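Long-range contacts in subtilase cytotoxin subunit A (Escherichia coli, PDB 2IY9), which cleaves the endoplasmic reticulum chaperone BiP in the hinge between its ATPase and protein-binding domains, as the serine-protease subunit of an AB5 toxin: residues 48-53 with 110-115; 176-181 with 277-282. All coordinates share one frame; numbering follows the deposited sequence.

Running from the N terminus, the chain first lays down strand 47-52, makes strand 65-70 and helix 84-98, and returns as strand 111-116 beside its starting point; contact 1 closes this loop across 56 intervening residues. Contact 2 opens only afterwards: segment 176-181 is met by segment 277-282, 96 positions further on, within helix 271-288. The two loops therefore follow one another in series, neither enclosing nor crossing the other. Both reach the same seven-stranded parallel sheet of the subtilase fold, their centres 12 Å apart. Contact 1 joins two neighbouring strands by main-chain hydrogen bonds, whereas contact 2 seats a helix against a face of the sheet.

Contact 1 of 2, residues 48-53 with 110-115; sequences VSVVDS and ALISSR
V50 and I112 meet on one face of the parallel subtilase sheet, where strands 47-52 and 111-116 run side by side in a pairing of V48 with I112 through V51 with R115. The axes of the two short strand segments approach to 4.7 Å with 29° between their directions, the twist expected of neighbouring parallel strands. On this face V50 CG2 lies 3.9 Å from I112 CG2, the two side chains set at a slant to one another. With I112 CG1 beside its own backbone N (chi1 -64°) and the chain folded again at chi2 (-66°), CD1 comes within 4.2 Å of V48 CB, and this methyl bridges the two valines. Helix 84-98 covers the same side, with I97 against V50.

The other face carries S49, V51, S113 and R115. Here the R115 chain, extended from CG to NE, runs past S49, whose OG is 3.4 Å from R115 CD and lies at the edge of the guanidinium group near its plane. E144 explains the neighbourhood: it accepts a hydrogen bond from S49 and forms a salt bridge with R115 NE, so one carboxylate ties both strands together.

Five backbone bonds join the segments, from V48 N to L111 O as far as D52 N to R115 O (3.0 Å). The last fixes the backbone of D52, the inferred charge-relay aspartate, whose side chain turns to H89. Beside it, one water donates to V50 O at 3.0 Å and lies 2.8 Å from S114 OG.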
# COMPACT_ATOMS: atom_id res chain seq x y z
N VAL A 48 -2.95 -3.62 -9.62
CA VAL A 48 -2.32 -3.53 -8.32
C VAL A 48 -2.50 -4.86 -7.60
O VAL A 48 -3.60 -5.43 -7.55
CB VAL A 48 -2.93 -2.38 -7.48
CG1 VAL A 48 -2.32 -2.35 -6.06
CG2 VAL A 48 -2.74 -1.04 -8.19
N SER A 49 -1.40 -5.37 -7.05
CA SER A 49 -1.46 -6.60 -6.28
C SER A 49 -1.99 -6.29 -4.87
O SER A 49 -1.52 -5.37 -4.21
CB SER A 49 -0.06 -7.24 -6.24
OG SER A 49 -0.13 -8.55 -5.70
N VAL A 50 -3.01 -7.03 -4.44
CA VAL A 50 -3.53 -6.86 -3.09
C VAL A 50 -3.24 -8.14 -2.30
O VAL A 50 -3.96 -9.15 -2.43
CB VAL A 50 -5.02 -6.45 -3.05
CG1 VAL A 50 -5.58 -6.52 -1.62
CG2 VAL A 50 -5.18 -5.05 -3.60
N VAL A 51 -2.16 -8.08 -1.51
CA VAL A 51 -1.68 -9.22 -0.73
C VAL A 51 -2.33 -9.06 0.65
O VAL A 51 -1.96 -8.17 1.44
CB VAL A 51 -0.13 -9.28 -0.68
CG1 VAL A 51 0.34 -10.56 0.03
CG2 VAL A 51 0.46 -9.20 -2.10
N ASP A 52 -3.32 -9.90 0.91
CA ASP A 52 -4.26 -9.61 1.99
C ASP A 52 -5.15 -10.82 2.30
O ASP A 52 -4.75 -11.96 2.07
CB ASP A 52 -5.09 -8.38 1.60
CG ASP A 52 -5.43 -7.49 2.78
OD1 ASP A 52 -6.17 -7.97 3.67
OD2 ASP A 52 -4.96 -6.33 2.82
N SER A 53 -6.35 -10.56 2.81
CA SER A 53 -7.22 -11.62 3.31
C SER A 53 -8.23 -12.13 2.27
O SER A 53 -9.13 -12.89 2.60
CB SER A 53 -7.97 -11.11 4.55
OG SER A 53 -8.89 -10.09 4.20
N ALA A 110 -7.60 1.19 -12.43
CA ALA A 110 -6.78 0.03 -12.07
C ALA A 110 -7.60 -1.24 -11.92
O ALA A 110 -8.79 -1.20 -11.65
CB ALA A 110 -6.00 0.30 -10.77
N LEU A 111 -6.93 -2.37 -12.13
CA LEU A 111 -7.48 -3.67 -11.80
C LEU A 111 -6.76 -4.20 -10.58
O LEU A 111 -5.77 -3.62 -10.14
CB LEU A 111 -7.32 -4.63 -12.98
CG LEU A 111 -7.99 -4.23 -14.30
CD1 LEU A 111 -7.59 -5.21 -15.42
CD2 LEU A 111 -9.48 -4.18 -14.16
N ILE A 112 -7.27 -5.31 -10.03
CA ILE A 112 -6.78 -5.85 -8.78
C ILE A 112 -6.44 -7.33 -8.95
O ILE A 112 -7.23 -8.11 -9.50
CB ILE A 112 -7.85 -5.69 -7.65
CG1 ILE A 112 -8.15 -4.21 -7.36
CG2 ILE A 112 -7.47 -6.51 -6.38
CD1 ILE A 112 -6.97 -3.42 -6.75
N SER A 113 -5.25 -7.71 -8.50
CA SER A 113 -4.87 -9.11 -8.39
C SER A 113 -4.83 -9.47 -6.91
O SER A 113 -3.94 -9.01 -6.17
CB SER A 113 -3.51 -9.37 -9.04
OG SER A 113 -3.13 -10.73 -8.87
N SER A 114 -5.80 -10.27 -6.48
CA SER A 114 -5.92 -10.65 -5.08
C SER A 114 -5.04 -11.86 -4.76
O SER A 114 -5.10 -12.89 -5.44
CB SER A 114 -7.37 -10.95 -4.72
OG SER A 114 -7.46 -11.27 -3.34
N ARG A 115 -4.21 -11.71 -3.74
CA ARG A 115 -3.36 -12.80 -3.31
C ARG A 115 -3.66 -13.03 -1.84
O ARG A 115 -3.18 -12.29 -0.95
CB ARG A 115 -1.89 -12.48 -3.59
CG ARG A 115 -1.60 -12.38 -5.09
CD ARG A 115 -0.18 -11.97 -5.42
NE ARG A 115 0.02 -12.04 -6.87
CZ ARG A 115 0.46 -13.12 -7.52
NH1 ARG A 115 0.76 -14.23 -6.84
NH2 ARG A 115 0.58 -13.09 -8.84
O HOH W 1 -6.21 -10.38 -0.96

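Contact 2 of 2, residues 176-181 with 277-282; sequences LIVAAV and IVSGVL
L176 begins the contact by directing its side chain at helix 271-288, where its CD1 comes 4.2 Å from L282 CD2; the two leucines cross at about a right angle and touch through one methyl each. V178 carries most of the contact and has the closest CA pair, with S279 CA 6.3 Å from V178 CA.

With V178 CG1 anti to the backbone N (chi1 -170°), CG2 falls beside that N and presses on L282 CD1 at 3.4 Å, tighter than ordinary van der Waals contact. CG1 reaches V278 CG1 at 3.8 Å, the side chains inclined to each other. S279 OG approaches from another side, 3.3 Å from V178 CB. That hydroxyl is buried against hydrocarbon, but it is hydrogen-bonded to N148 ND2, with a weak further bond to the carbonyl of T275 one turn earlier. No hydrogen bond crosses between the segments, so the direct contact is van der Waals packing, mainly of apolar groups. A180, further on, meets T271 and T275 of the same helix.

This is the helix-on-sheet layer of the subtilase fold: the short segments run nearly antiparallel (159°), their axes 8.9 Å apart. The inferred nucleophile S272 belongs to the same helix, near its start. Helix 294-304 adds A294 and L297 against L176 and L301 against V278, while the adjacent strand 215-221 supplies V218 to V178 and V278, and I216 to L282.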
# COMPACT_ATOMS: atom_id res chain seq x y z
N LEU A 176 7.56 -2.54 -6.77
CA LEU A 176 7.54 -1.86 -5.49
C LEU A 176 6.57 -2.52 -4.53
O LEU A 176 5.49 -2.95 -4.92
CB LEU A 176 7.13 -0.40 -5.65
CG LEU A 176 8.18 0.48 -6.32
CD1 LEU A 176 7.54 1.81 -6.63
CD2 LEU A 176 9.46 0.61 -5.44
N ILE A 177 6.97 -2.56 -3.26
CA ILE A 177 6.09 -3.05 -2.21
C ILE A 177 5.70 -1.87 -1.33
O ILE A 177 6.56 -1.18 -0.77
CB ILE A 177 6.73 -4.15 -1.37
CG1 ILE A 177 6.90 -5.41 -2.23
CG2 ILE A 177 5.88 -4.46 -0.14
CD1 ILE A 177 7.53 -6.55 -1.49
N VAL A 178 4.40 -1.64 -1.25
CA VAL A 178 3.86 -0.59 -0.41
C VAL A 178 3.35 -1.29 0.85
O VAL A 178 2.42 -2.10 0.80
CB VAL A 178 2.75 0.20 -1.13
CG1 VAL A 178 2.37 1.45 -0.32
CG2 VAL A 178 3.22 0.60 -2.53
N ALA A 179 4.01 -0.99 1.97
CA ALA A 179 3.85 -1.74 3.22
C ALA A 179 3.44 -0.86 4.40
O ALA A 179 4.11 0.12 4.71
CB ALA A 179 5.13 -2.46 3.55
N ALA A 180 2.34 -1.22 5.07
CA ALA A 180 1.88 -0.53 6.27
C ALA A 180 2.88 -0.74 7.40
O ALA A 180 3.40 -1.86 7.56
CB ALA A 180 0.50 -1.06 6.69
N VAL A 181 3.14 0.30 8.19
CA VAL A 181 4.08 0.17 9.32
C VAL A 181 3.38 -0.43 10.56
O VAL A 181 4.03 -0.74 11.56
CB VAL A 181 4.81 1.49 9.67
CG1 VAL A 181 5.69 1.92 8.51
CG2 VAL A 181 3.84 2.60 10.08
N ILE A 277 -4.08 3.84 -0.05
CA ILE A 277 -4.15 5.11 -0.74
C ILE A 277 -2.84 5.41 -1.49
O ILE A 277 -2.87 5.86 -2.65
CB ILE A 277 -4.54 6.22 0.26
CG1 ILE A 277 -6.03 6.06 0.64
CG2 ILE A 277 -4.28 7.62 -0.33
CD1 ILE A 277 -6.49 6.86 1.86
N VAL A 278 -1.70 5.13 -0.85
CA VAL A 278 -0.40 5.34 -1.50
C VAL A 278 -0.27 4.45 -2.74
O VAL A 278 0.20 4.89 -3.79
CB VAL A 278 0.79 5.15 -0.54
CG1 VAL A 278 2.12 5.13 -1.33
CG2 VAL A 278 0.82 6.29 0.49
N SER A 279 -0.70 3.19 -2.60
CA SER A 279 -0.72 2.26 -3.72
C SER A 279 -1.56 2.76 -4.88
O SER A 279 -1.18 2.57 -6.03
CB SER A 279 -1.22 0.87 -3.28
OG SER A 279 -0.25 0.23 -2.49
N GLY A 280 -2.70 3.39 -4.58
CA GLY A 280 -3.53 3.96 -5.66
C GLY A 280 -2.83 5.08 -6.41
O GLY A 280 -2.96 5.21 -7.63
N VAL A 281 -2.08 5.90 -5.68
CA VAL A 281 -1.32 6.99 -6.29
C VAL A 281 -0.21 6.40 -7.17
O VAL A 281 -0.04 6.81 -8.30
CB VAL A 281 -0.76 7.98 -5.24
CG1 VAL A 281 0.13 9.06 -5.91
CG2 VAL A 281 -1.91 8.62 -4.44
N LEU A 282 0.52 5.43 -6.64
CA LEU A 282 1.54 4.77 -7.45
C LEU A 282 0.94 4.09 -8.68
O LEU A 282 1.54 4.14 -9.76
CB LEU A 282 2.36 3.79 -6.61
CG LEU A 282 3.41 4.36 -5.66
CD1 LEU A 282 3.77 3.28 -4.60
CD2 LEU A 282 4.66 4.82 -6.40